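Local structure of paraflagellar rod component (Trypanosoma brucei, 2Q0X) at residues Y20-D23 with K27-V30; E74-K79 with G83-A88; H141-D146 with D267-L272; P198-A203 with L229-N234. The protein is of unknown function but adopts the alpha/beta-hydrolase fold and belongs to the DUF1749 family. One frame throughout, in Å; residues are numbered along the deposited sequence.

Interaction 1 of 4, residues Y20-D23 with K27-V30; sequences YYKD and KIPV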
loop_
_atom_site.group_PDB
_atom_site.type_symbol
_atom_site.label_atom_id
_atom_site.label_comp_id
_atom_site.label_asym_id
_atom_site.label_seq_id
_atom_site.Cartn_x
_atom_site.Cartn_y
_atom_site.Cartn_z
ATOM N N TYR A 20 -8.839 -8.948 3.064
ATOM C CA TYR A 20 -8.994 -10.375 2.810
ATOM C C TYR A 20 -7.621 -10.979 2.583
ATOM O O TYR A 20 -6.720 -10.316 2.063
ATOM C CB TYR A 20 -9.965 -10.647 1.653
ATOM C CG TYR A 20 -9.504 -10.159 0.294
ATOM C CD1 TYR A 20 -9.577 -8.810 -0.038
ATOM C CD2 TYR A 20 -9.011 -11.057 -0.660
ATOM C CE1 TYR A 20 -9.168 -8.357 -1.287
ATOM C CE2 TYR A 20 -8.583 -10.621 -1.892
ATOM C CZ TYR A 20 -8.672 -9.256 -2.211
ATOM O OH TYR A 20 -8.267 -8.797 -3.446
ATOM N N TYR A 21 -7.466 -12.225 3.016
ATOM C CA TYR A 21 -6.169 -12.902 2.997
ATOM C C TYR A 21 -5.835 -13.376 1.595
ATOM O O TYR A 21 -6.591 -14.126 0.978
ATOM C CB TYR A 21 -6.140 -14.110 3.944
ATOM C CG TYR A 21 -5.760 -13.801 5.372
ATOM C CD1 TYR A 21 -4.432 -13.866 5.793
ATOM C CD2 TYR A 21 -6.729 -13.475 6.314
ATOM C CE1 TYR A 21 -4.073 -13.592 7.117
ATOM C CE2 TYR A 21 -6.382 -13.202 7.650
ATOM C CZ TYR A 21 -5.059 -13.261 8.049
ATOM O OH TYR A 21 -4.734 -12.985 9.372
ATOM N N LYS A 22 -4.683 -12.925 1.118
ATOM C CA LYS A 22 -4.056 -13.417 -0.105
ATOM C C LYS A 22 -3.225 -14.649 0.234
ATOM O O LYS A 22 -3.011 -15.517 -0.611
ATOM C CB LYS A 22 -3.177 -12.295 -0.679
ATOM C CG LYS A 22 -2.062 -12.681 -1.657
ATOM C CD LYS A 22 -1.195 -11.441 -1.939
ATOM C CE LYS A 22 0.113 -11.747 -2.654
ATOM N NZ LYS A 22 1.156 -10.709 -2.359
ATOM N N ASP A 23 -2.793 -14.719 1.491
ATOM C CA ASP A 23 -1.787 -15.674 1.952
ATOM C C ASP A 23 -1.510 -15.229 3.387
ATOM O O ASP A 23 -1.750 -14.070 3.714
ATOM C CB ASP A 23 -0.544 -15.667 1.020
ATOM C CG ASP A 23 0.651 -14.916 1.594
ATOM O OD1 ASP A 23 0.913 -14.987 2.804
ATOM O OD2 ASP A 23 1.378 -14.285 0.801
ATOM N N LYS A 27 -2.213 -9.306 3.568
ATOM C CA LYS A 27 -3.644 -9.058 3.545
ATOM C C LYS A 27 -3.836 -7.880 2.628
ATOM O O LYS A 27 -2.968 -7.005 2.555
ATOM C CB LYS A 27 -4.180 -8.667 4.910
ATOM C CG LYS A 27 -3.848 -9.596 6.023
ATOM C CD LYS A 27 -4.419 -9.011 7.318
ATOM C CE LYS A 27 -4.273 -9.977 8.465
ATOM N NZ LYS A 27 -5.010 -9.533 9.680
ATOM N N ILE A 28 -4.975 -7.870 1.945
ATOM C CA ILE A 28 -5.308 -6.857 0.962
ATOM C C ILE A 28 -6.443 -5.988 1.515
ATOM O O ILE A 28 -7.542 -6.491 1.769
ATOM C CB ILE A 28 -5.748 -7.509 -0.368
ATOM C CG1 ILE A 28 -4.660 -8.470 -0.882
ATOM C CG2 ILE A 28 -6.054 -6.450 -1.390
ATOM C CD1 ILE A 28 -5.147 -9.421 -1.953
ATOM N N PRO A 29 -6.167 -4.695 1.743
ATOM C CA PRO A 29 -7.198 -3.754 2.129
ATOM C C PRO A 29 -8.158 -3.362 1.023
ATOM O O PRO A 29 -7.763 -3.139 -0.132
ATOM C CB PRO A 29 -6.412 -2.509 2.560
ATOM C CG PRO A 29 -5.047 -2.931 2.711
ATOM C CD PRO A 29 -4.847 -4.052 1.739
ATOM N N VAL A 30 -9.405 -3.244 1.425
ATOM C CA VAL A 30 -10.499 -2.895 0.557
ATOM C C VAL A 30 -11.306 -1.828 1.284
ATOM O O VAL A 30 -11.723 -2.027 2.422
ATOM C CB VAL A 30 -11.424 -4.123 0.253
ATOM C CG1 VAL A 30 -12.515 -3.719 -0.710
ATOM C CG2 VAL A 30 -10.621 -5.338 -0.283
#
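Tyr-20 and Ile-28 form a hydrogen-bonded pair in the beta hairpin of strands 13-21 and 26-33, at one margin of the alpha/beta-hydrolase sheet. Backbone bonds run both ways: Tyr-20 N gives to Ile-28 O at 3.1 Å, and Ile-28 N to Tyr-20 O at 3.0 Å. Tyr-21 and Lys-27 make the adjoining non-hydrogen-bonded pair.

The apolar contacts centre on the Tyr-20 ring. With CG set between the backbone N and the carbonyl carbon (chi1 65°), the ring leans across to the neighbouring strand. Ile-28 CB lies over one face in a CH-pi contact, 4.0 Å from the ring centroid, while Val-30 CG2 meets the edge at CE1, 3.5 Å away. Helix 87-104 covers this side, and the tyrosine hydroxyl is hydrogen-bonded to Asp-93 O.

On the other face of the hairpin, Lys-27 runs alongside Tyr-21, both side chains pointing the same way. A second CH-pi contact places Lys-27 CG over the Tyr-21 ring, 4.3 Å from its centroid. The ammonium reaches residues of the second subunit, bonding Ser-53 O and forming a salt bridge with Asp-55 there. Before that, Lys-27 CE touches Tyr-21 OH at 3.2 Å.

Interaction 2 of 4, residues E74-K79 with G83-A88; sequences EVPSGK and GPQDHA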
loop_
_atom_site.group_PDB
_atom_site.type_symbol
_atom_site.label_atom_id
_atom_site.label_comp_id
_atom_site.label_asym_id
_atom_site.label_seq_id
_atom_site.Cartn_x
_atom_site.Cartn_y
_atom_site.Cartn_z
ATOM N N GLU A 74 -6.150 -1.920 -3.146
ATOM C CA GLU A 74 -4.769 -1.723 -3.568
ATOM C C GLU A 74 -4.209 -3.009 -4.143
ATOM O O GLU A 74 -4.221 -4.040 -3.484
ATOM C CB GLU A 74 -3.916 -1.188 -2.416
ATOM C CG GLU A 74 -4.164 0.296 -2.185
ATOM C CD GLU A 74 -3.491 0.840 -0.921
ATOM O OE1 GLU A 74 -3.401 2.105 -0.818
ATOM O OE2 GLU A 74 -3.074 0.000 -0.051
ATOM N N VAL A 75 -3.736 -2.928 -5.380
ATOM C CA VAL A 75 -3.037 -4.033 -6.057
ATOM C C VAL A 75 -1.927 -4.580 -5.159
ATOM O O VAL A 75 -1.052 -3.828 -4.769
ATOM C CB VAL A 75 -2.371 -3.562 -7.387
ATOM C CG1 VAL A 75 -1.784 -4.741 -8.134
ATOM C CG2 VAL A 75 -3.343 -2.914 -8.257
ATOM N N PRO A 76 -1.959 -5.895 -4.842
ATOM C CA PRO A 76 -0.959 -6.511 -3.951
ATOM C C PRO A 76 0.500 -6.334 -4.399
ATOM O O PRO A 76 1.391 -6.195 -3.563
ATOM C CB PRO A 76 -1.327 -7.995 -3.987
ATOM C CG PRO A 76 -2.752 -8.031 -4.402
ATOM C CD PRO A 76 -2.977 -6.862 -5.285
ATOM N N SER A 77 0.720 -6.375 -5.713
ATOM C CA SER A 77 2.032 -6.187 -6.306
ATOM C C SER A 77 2.528 -4.748 -6.194
ATOM O O SER A 77 3.669 -4.474 -6.531
ATOM C CB SER A 77 2.011 -6.605 -7.783
ATOM O OG SER A 77 1.144 -5.760 -8.512
ATOM N N GLY A 78 1.672 -3.838 -5.739
ATOM C CA GLY A 78 2.085 -2.487 -5.403
ATOM C C GLY A 78 2.902 -2.441 -4.116
ATOM O O GLY A 78 3.549 -1.447 -3.844
ATOM N N LYS A 79 2.877 -3.517 -3.333
ATOM C CA LYS A 79 3.580 -3.567 -2.064
ATOM C C LYS A 79 4.888 -4.347 -2.147
ATOM O O LYS A 79 5.016 -5.317 -2.914
ATOM C CB LYS A 79 2.669 -4.166 -0.985
ATOM C CG LYS A 79 1.465 -3.279 -0.657
ATOM C CD LYS A 79 1.143 -3.227 0.844
ATOM C CE LYS A 79 2.195 -2.472 1.643
ATOM N NZ LYS A 79 1.842 -2.368 3.088
ATOM N N GLY A 83 5.902 -11.025 -3.554
ATOM C CA GLY A 83 6.272 -12.246 -4.273
ATOM C C GLY A 83 7.667 -12.195 -4.869
ATOM O O GLY A 83 8.552 -12.918 -4.423
ATOM N N PRO A 84 7.887 -11.328 -5.878
ATOM C CA PRO A 84 6.988 -10.336 -6.469
ATOM C C PRO A 84 5.989 -10.931 -7.468
ATOM O O PRO A 84 6.331 -11.805 -8.252
ATOM C CB PRO A 84 7.950 -9.381 -7.174
ATOM C CG PRO A 84 9.095 -10.257 -7.576
ATOM C CD PRO A 84 9.208 -11.330 -6.536
ATOM N N GLN A 85 4.773 -10.403 -7.450
ATOM C CA GLN A 85 3.623 -11.012 -8.127
ATOM C C GLN A 85 3.444 -10.529 -9.574
ATOM O O GLN A 85 3.423 -9.323 -9.823
ATOM C CB GLN A 85 2.361 -10.666 -7.323
ATOM C CG GLN A 85 1.189 -11.564 -7.606
ATOM C CD GLN A 85 0.151 -11.561 -6.494
ATOM O OE1 GLN A 85 -0.027 -12.572 -5.805
ATOM N NE2 GLN A 85 -0.536 -10.436 -6.318
ATOM N N ASP A 86 3.306 -11.463 -10.512
ATOM C CA ASP A 86 2.939 -11.130 -11.908
ATOM C C ASP A 86 1.445 -10.766 -12.048
ATOM O O ASP A 86 0.694 -10.755 -11.052
ATOM C CB ASP A 86 3.352 -12.256 -12.884
ATOM C CG ASP A 86 2.413 -13.467 -12.861
ATOM O OD1 ASP A 86 1.407 -13.476 -12.115
ATOM O OD2 ASP A 86 2.696 -14.426 -13.619
ATOM N N HIS A 87 1.021 -10.462 -13.280
ATOM C CA HIS A 87 -0.294 -9.867 -13.487
ATOM C C HIS A 87 -1.431 -10.880 -13.380
ATOM O O HIS A 87 -2.538 -10.518 -12.992
ATOM C CB HIS A 87 -0.361 -9.050 -14.798
ATOM C CG HIS A 87 -0.716 -9.846 -16.013
ATOM N ND1 HIS A 87 0.184 -10.668 -16.657
ATOM C CD2 HIS A 87 -1.864 -9.914 -16.727
ATOM C CE1 HIS A 87 -0.407 -11.238 -17.691
ATOM N NE2 HIS A 87 -1.647 -10.789 -17.761
ATOM N N ALA A 88 -1.158 -12.139 -13.708
ATOM C CA ALA A 88 -2.173 -13.190 -13.588
ATOM C C ALA A 88 -2.570 -13.420 -12.124
ATOM O O ALA A 88 -3.734 -13.681 -11.825
ATOM C CB ALA A 88 -1.683 -14.507 -14.238
#
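The CA atoms of Ser-77 and Gln-85 come within 5.4 Å of each other where a 3-10 turn, residues 76-78, faces the extended chain that leads into helix 87-104. Both belong to the loop joining strand 69-73 to that helix in the alpha/beta-hydrolase fold. Gly-78 N bonds back to Val-75 O at 2.9 Å and Lys-79 N to Pro-76 O, which closes the 3-10 turn. On the other segment, the peptide before Pro-84 is cis, and Asp-86 occupies the N-cap position of the helix.

Gln-85 makes the largest share of the contact, meeting both Pro-76 and Ser-77. Its CG lies opposite the backbone N (chi1 -161°) and the chain stays extended, so the amide reaches the proline obliquely and sets NE2 against Pro-76 CB at 3.5 Å. Pro-76 CG is a little farther off. Closer to the backbone, Ser-77 CB packs on Gln-85 CB at 4.1 Å.

These touches are van der Waals in kind; Gln-85 NE2 and Ser-77 OG find their partners mainly in helix 87-104. Asp-90 joins the two segments indirectly: one carboxylate oxygen takes Gln-85 NE2, the other Ser-77 OG. The amide nitrogen also meets the Asp-93 carboxylate, and the serine hydroxyl has Arg-191 of helix 189-193 as a further partner. At the carbonyl of Gln-85, the methylene of the serine makes the remaining approach, Ser-77 CB to Gln-85 O at 3.7 Å.

Interaction 3 of 4, residues H141-D146 with D267-L272; sequences HGVVCD and DTCDEL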
loop_
_atom_site.group_PDB
_atom_site.type_symbol
_atom_site.label_atom_id
_atom_site.label_comp_id
_atom_site.label_asym_id
_atom_site.label_seq_id
_atom_site.Cartn_x
_atom_site.Cartn_y
_atom_site.Cartn_z
ATOM N N HIS A 141 -8.945 3.663 -18.105
ATOM C CA HIS A 141 -8.261 4.934 -18.344
ATOM C C HIS A 141 -6.822 4.659 -18.675
ATOM O O HIS A 141 -6.174 3.818 -18.041
ATOM C CB HIS A 141 -8.366 5.887 -17.143
ATOM C CG HIS A 141 -7.732 7.230 -17.376
ATOM N ND1 HIS A 141 -6.370 7.431 -17.303
ATOM C CD2 HIS A 141 -8.270 8.428 -17.702
ATOM C CE1 HIS A 141 -6.100 8.697 -17.558
ATOM N NE2 HIS A 141 -7.235 9.323 -17.812
ATOM N N GLY A 142 -6.330 5.383 -19.680
ATOM C CA GLY A 142 -4.918 5.393 -19.973
ATOM C C GLY A 142 -4.420 6.669 -20.607
ATOM O O GLY A 142 -5.153 7.370 -21.321
ATOM N N VAL A 143 -3.156 6.963 -20.327
ATOM C CA VAL A 143 -2.410 8.006 -21.011
ATOM C C VAL A 143 -1.645 7.348 -22.135
ATOM O O VAL A 143 -0.967 6.353 -21.933
ATOM C CB VAL A 143 -1.410 8.694 -20.085
ATOM C CG1 VAL A 143 -0.629 9.797 -20.861
ATOM C CG2 VAL A 143 -2.133 9.240 -18.825
ATOM N N VAL A 144 -1.746 7.914 -23.323
ATOM C CA VAL A 144 -1.092 7.341 -24.498
ATOM C C VAL A 144 -0.056 8.325 -25.049
ATOM O O VAL A 144 -0.166 9.527 -24.835
ATOM C CB VAL A 144 -2.123 6.994 -25.591
ATOM C CG1 VAL A 144 -3.046 5.919 -25.095
ATOM C CG2 VAL A 144 -2.926 8.246 -26.011
ATOM N N CYS A 145 0.940 7.784 -25.747
ATOM C CA CYS A 145 1.936 8.577 -26.462
ATOM C C CYS A 145 2.050 8.110 -27.928
ATOM O O CYS A 145 1.415 7.145 -28.338
ATOM C CB CYS A 145 3.280 8.455 -25.755
ATOM S SG CYS A 145 3.959 6.789 -25.759
ATOM N N ASP A 146 2.866 8.802 -28.713
ATOM C CA ASP A 146 3.168 8.384 -30.077
ATOM C C ASP A 146 3.801 6.985 -30.058
ATOM O O ASP A 146 4.773 6.780 -29.363
ATOM C CB ASP A 146 4.114 9.393 -30.745
ATOM C CG ASP A 146 4.240 9.193 -32.255
ATOM O OD1 ASP A 146 4.136 8.053 -32.759
ATOM O OD2 ASP A 146 4.450 10.200 -32.954
ATOM N N ASP A 267 -6.787 15.791 -19.323
ATOM C CA ASP A 267 -5.904 15.543 -18.191
ATOM C C ASP A 267 -4.569 16.219 -18.428
ATOM O O ASP A 267 -4.073 16.222 -19.539
ATOM C CB ASP A 267 -5.655 14.034 -18.037
ATOM C CG ASP A 267 -6.908 13.258 -17.667
ATOM O OD1 ASP A 267 -7.931 13.873 -17.322
ATOM O OD2 ASP A 267 -6.867 12.025 -17.722
ATOM N N THR A 268 -3.981 16.788 -17.388
ATOM C CA THR A 268 -2.594 17.233 -17.474
ATOM C C THR A 268 -1.701 16.021 -17.180
ATOM O O THR A 268 -1.832 15.376 -16.137
ATOM C CB THR A 268 -2.322 18.378 -16.509
ATOM O OG1 THR A 268 -3.323 19.382 -16.705
ATOM C CG2 THR A 268 -0.924 18.960 -16.735
ATOM N N CYS A 269 -0.831 15.699 -18.134
ATOM C CA CYS A 269 0.047 14.542 -18.043
ATOM C C CYS A 269 1.489 14.966 -18.230
ATOM O O CYS A 269 1.764 15.897 -18.979
ATOM C CB CYS A 269 -0.330 13.519 -19.116
ATOM S SG CYS A 269 -2.098 13.095 -19.152
ATOM N N ASP A 270 2.421 14.298 -17.558
ATOM C CA ASP A 270 3.830 14.564 -17.835
ATOM C C ASP A 270 4.235 13.794 -19.096
ATOM O O ASP A 270 3.364 13.329 -19.834
ATOM C CB ASP A 270 4.719 14.279 -16.608
ATOM C CG ASP A 270 4.773 12.813 -16.230
ATOM O OD1 ASP A 270 4.287 11.974 -16.989
ATOM O OD2 ASP A 270 5.320 12.506 -15.154
ATOM N N GLU A 271 5.532 13.679 -19.360
ATOM C CA GLU A 271 6.028 12.982 -20.535
ATOM C C GLU A 271 6.385 11.533 -20.210
ATOM O O GLU A 271 7.039 10.864 -21.002
ATOM C CB GLU A 271 7.248 13.715 -21.111
ATOM N N LEU A 272 5.945 11.038 -19.054
ATOM C CA LEU A 272 6.140 9.625 -18.683
ATOM C C LEU A 272 4.794 8.919 -18.507
ATOM O O LEU A 272 4.689 7.902 -17.816
ATOM C CB LEU A 272 7.011 9.528 -17.426
ATOM C CG LEU A 272 8.449 10.035 -17.615
ATOM C CD1 LEU A 272 9.113 10.234 -16.263
ATOM C CD2 LEU A 272 9.290 9.106 -18.486
#
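His-141 NE2 donates to Asp-267 OD2 at 2.7 Å, a histidine-carboxylate bond at the C-terminal end of strand 135-143 of the alpha/beta-hydrolase sheet. Asp-267 comes from the chain just after strand 260-264, next to the small antiparallel pair 268-269 and 275-277. The two side chains approach from opposite directions. With CG opposite its backbone N (chi1 -177°), the histidine sends its ring across the gap, and OD2 sits at the ring edge, close to its plane. Ring and carboxylate planes are only 27° apart, and NE2 meets the oxygen nearly along its C-O axis, although the N-H itself is bent (149°).

The second carboxylate oxygen is gripped by two donors, His-283 NE2 and the backbone N of Ala-279, which hold the carboxylate between strand 135-143 and the start of helix 280-299. The rings of His-141 and His-283 also meet. Carboxyl ends of strands carry the active site in enzymes of this fold, but no catalytic role is established for this cluster.

Two residues farther along each segment the contact turns apolar. Cys-269 SG rests against both methyls of Val-143, at 3.9 Å from CG2 and 4.0 Å from CG1. Val-275, on the partner of strand 268-269, touches His-141, Val-143 and Asp-267, linking the polar and apolar parts. Beyond the cysteine the chain enters an Asx turn, where Leu-272 N reaches Asp-270 OD1 at 2.8 Å from above the carboxylate plane.

Interaction 4 of 4, residues P198-A203 with L229-N234; sequences PTLQEA and LMLAHN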
loop_
_atom_site.group_PDB
_atom_site.type_symbol
_atom_site.label_atom_id
_atom_site.label_comp_id
_atom_site.label_asym_id
_atom_site.label_seq_id
_atom_site.Cartn_x
_atom_site.Cartn_y
_atom_site.Cartn_z
ATOM N N PRO A 198 0.230 -4.223 -20.230
ATOM C CA PRO A 198 0.382 -3.360 -19.071
ATOM C C PRO A 198 -0.572 -2.187 -19.040
ATOM O O PRO A 198 -1.207 -1.985 -18.040
ATOM C CB PRO A 198 1.839 -2.892 -19.178
ATOM C CG PRO A 198 2.522 -4.027 -19.837
ATOM C CD PRO A 198 1.535 -4.515 -20.861
ATOM N N THR A 199 -0.712 -1.468 -20.155
ATOM C CA THR A 199 -1.555 -0.270 -20.221
ATOM C C THR A 199 -2.322 -0.249 -21.534
ATOM O O THR A 199 -2.160 -1.122 -22.372
ATOM C CB THR A 199 -0.694 1.011 -20.138
ATOM O OG1 THR A 199 0.202 1.057 -21.267
ATOM C CG2 THR A 199 0.115 1.039 -18.807
ATOM N N LEU A 200 -3.168 0.758 -21.693
ATOM C CA LEU A 200 -3.879 0.993 -22.936
ATOM C C LEU A 200 -2.976 1.310 -24.127
ATOM O O LEU A 200 -3.408 1.171 -25.273
ATOM C CB LEU A 200 -4.891 2.103 -22.745
ATOM C CG LEU A 200 -6.075 1.735 -21.852
ATOM C CD1 LEU A 200 -7.122 2.801 -21.950
ATOM C CD2 LEU A 200 -6.658 0.395 -22.221
ATOM N N GLN A 201 -1.736 1.755 -23.884
ATOM C CA GLN A 201 -0.769 1.868 -24.982
ATOM C C GLN A 201 -0.628 0.532 -25.722
ATOM O O GLN A 201 -0.772 0.463 -26.943
ATOM C CB GLN A 201 0.592 2.333 -24.476
ATOM C CG GLN A 201 1.576 2.765 -25.568
ATOM C CD GLN A 201 1.242 4.112 -26.162
ATOM O OE1 GLN A 201 0.596 4.939 -25.512
ATOM N NE2 GLN A 201 1.687 4.352 -27.410
ATOM N N GLU A 202 -0.355 -0.536 -24.980
ATOM C CA GLU A 202 -0.160 -1.858 -25.596
ATOM C C GLU A 202 -1.491 -2.514 -26.001
ATOM O O GLU A 202 -1.582 -3.148 -27.052
ATOM C CB GLU A 202 0.600 -2.780 -24.638
ATOM C CG GLU A 202 2.028 -2.294 -24.312
ATOM C CD GLU A 202 2.156 -1.584 -22.980
ATOM O OE1 GLU A 202 1.169 -0.970 -22.497
ATOM O OE2 GLU A 202 3.274 -1.623 -22.418
ATOM N N ALA A 203 -2.515 -2.339 -25.166
ATOM C CA ALA A 203 -3.816 -2.982 -25.380
ATOM C C ALA A 203 -4.619 -2.370 -26.540
ATOM O O ALA A 203 -5.324 -3.085 -27.233
ATOM C CB ALA A 203 -4.627 -2.952 -24.112
ATOM N N LEU A 229 -13.595 3.570 -22.820
ATOM C CA LEU A 229 -12.171 3.886 -22.869
ATOM C C LEU A 229 -11.981 5.383 -22.644
ATOM O O LEU A 229 -12.562 6.211 -23.357
ATOM C CB LEU A 229 -11.576 3.492 -24.235
ATOM C CG LEU A 229 -11.435 1.990 -24.503
ATOM C CD1 LEU A 229 -10.701 1.814 -25.804
ATOM C CD2 LEU A 229 -10.692 1.279 -23.356
ATOM N N MET A 230 -11.170 5.711 -21.641
ATOM C CA MET A 230 -10.872 7.088 -21.286
ATOM C C MET A 230 -9.423 7.349 -21.612
ATOM O O MET A 230 -8.537 6.839 -20.960
ATOM C CB MET A 230 -11.141 7.332 -19.807
ATOM C CG MET A 230 -12.560 6.990 -19.378
ATOM S SD MET A 230 -12.760 7.127 -17.597
ATOM C CE MET A 230 -12.787 8.915 -17.411
ATOM N N LEU A 231 -9.202 8.148 -22.648
ATOM C CA LEU A 231 -7.873 8.406 -23.170
ATOM C C LEU A 231 -7.423 9.850 -22.870
ATOM O O LEU A 231 -8.202 10.794 -23.004
ATOM C CB LEU A 231 -7.851 8.131 -24.674
ATOM C CG LEU A 231 -8.248 6.707 -25.059
ATOM C CD1 LEU A 231 -8.385 6.532 -26.547
ATOM C CD2 LEU A 231 -7.218 5.718 -24.464
ATOM N N ALA A 232 -6.171 9.965 -22.433
ATOM C CA ALA A 232 -5.498 11.228 -22.212
ATOM C C ALA A 232 -4.103 11.157 -22.831
ATOM O O ALA A 232 -3.605 10.080 -23.116
ATOM C CB ALA A 232 -5.391 11.510 -20.723
ATOM N N HIS A 233 -3.484 12.315 -23.036
ATOM C CA HIS A 233 -2.097 12.390 -23.511
ATOM C C HIS A 233 -1.502 13.727 -23.119
ATOM O O HIS A 233 -2.243 14.682 -22.919
ATOM C CB HIS A 233 -2.056 12.218 -25.032
ATOM C CG HIS A 233 -2.858 13.241 -25.784
ATOM N ND1 HIS A 233 -2.342 14.470 -26.160
ATOM C CD2 HIS A 233 -4.131 13.210 -26.252
ATOM C CE1 HIS A 233 -3.267 15.154 -26.811
ATOM N NE2 HIS A 233 -4.359 14.411 -26.889
ATOM N N ASN A 234 -0.174 13.793 -22.997
ATOM C CA ASN A 234 0.525 15.070 -22.804
ATOM C C ASN A 234 0.231 16.006 -23.974
ATOM O O ASN A 234 0.070 15.558 -25.109
ATOM C CB ASN A 234 2.043 14.869 -22.666
ATOM C CG ASN A 234 2.799 16.184 -22.455
ATOM O OD1 ASN A 234 3.440 16.694 -23.368
ATOM N ND2 ASN A 234 2.712 16.741 -21.248
#
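This is a helix-on-sheet contact in the buried interior of the alpha/beta-hydrolase fold, where Leu-200, in the first turn of helix 200-209, packs on Leu-229 and Leu-231 of strand 227-232, which lies between strands 135-143 and 260-264. One methyl does the touching. Leu-200 CD1 lies 3.9 Å from Leu-231 CD2 and 4.1 Å from Leu-229 CD2, the side chains crossing at a slant. The two strand leucines are two residues apart, which brings their CD2 methyls to the same incoming group. In Leu-200, CG stands beside the backbone N and CD1 continues in an extended line (chi2 -169°), carrying that methyl toward the sheet. Leu-140 of the neighbouring strand 135-143 touches both Leu-200 and Leu-229, extending the hydrocarbon patch.

A capping box fixes where the helix begins. Thr-199 N donates to Glu-202 OE1 at 3.0 Å, from above the carboxylate plane. The threonine hydroxyl gives to that same oxygen at 2.6 Å, nearly along its C-O axis, so two donors from one residue grip it. Thr-199 OG1 also accepts a weak bond from Gln-201 N. Tyr-183 holds the other carboxylate oxygen.

The contact with the strand is thus made by methyl groups at van der Waals distance. Such packing has little directional preference, so the rotation and start of the helix are probably set by the polar capping box and not by the leucines.

How the interactions relate
Interactions 3 and 4 are buried neighbours, centres 7 Å apart, on the adjacent strands 135-143 and 227-232. They join directly: Val-144 N lies 2.9 Å from Ala-232 O, and Asn-234 ND2 probably bonds Cys-269 O. Interaction 4 is purely apolar across its segments, whereas interaction 3 adds a short polar bond at the strand ends. Interactions 1 and 2 lie toward the subunit interface, and both touch the second subunit; Ile-28 CD1 packs on Pro-76 CG at 3.7 Å. Interaction 1 is only partly buried and held by strand pairing, while interaction 2, although near the interface, is buried and relies on loop packing and outside carboxylates. Interactions 1 and 3 reach the same sheet.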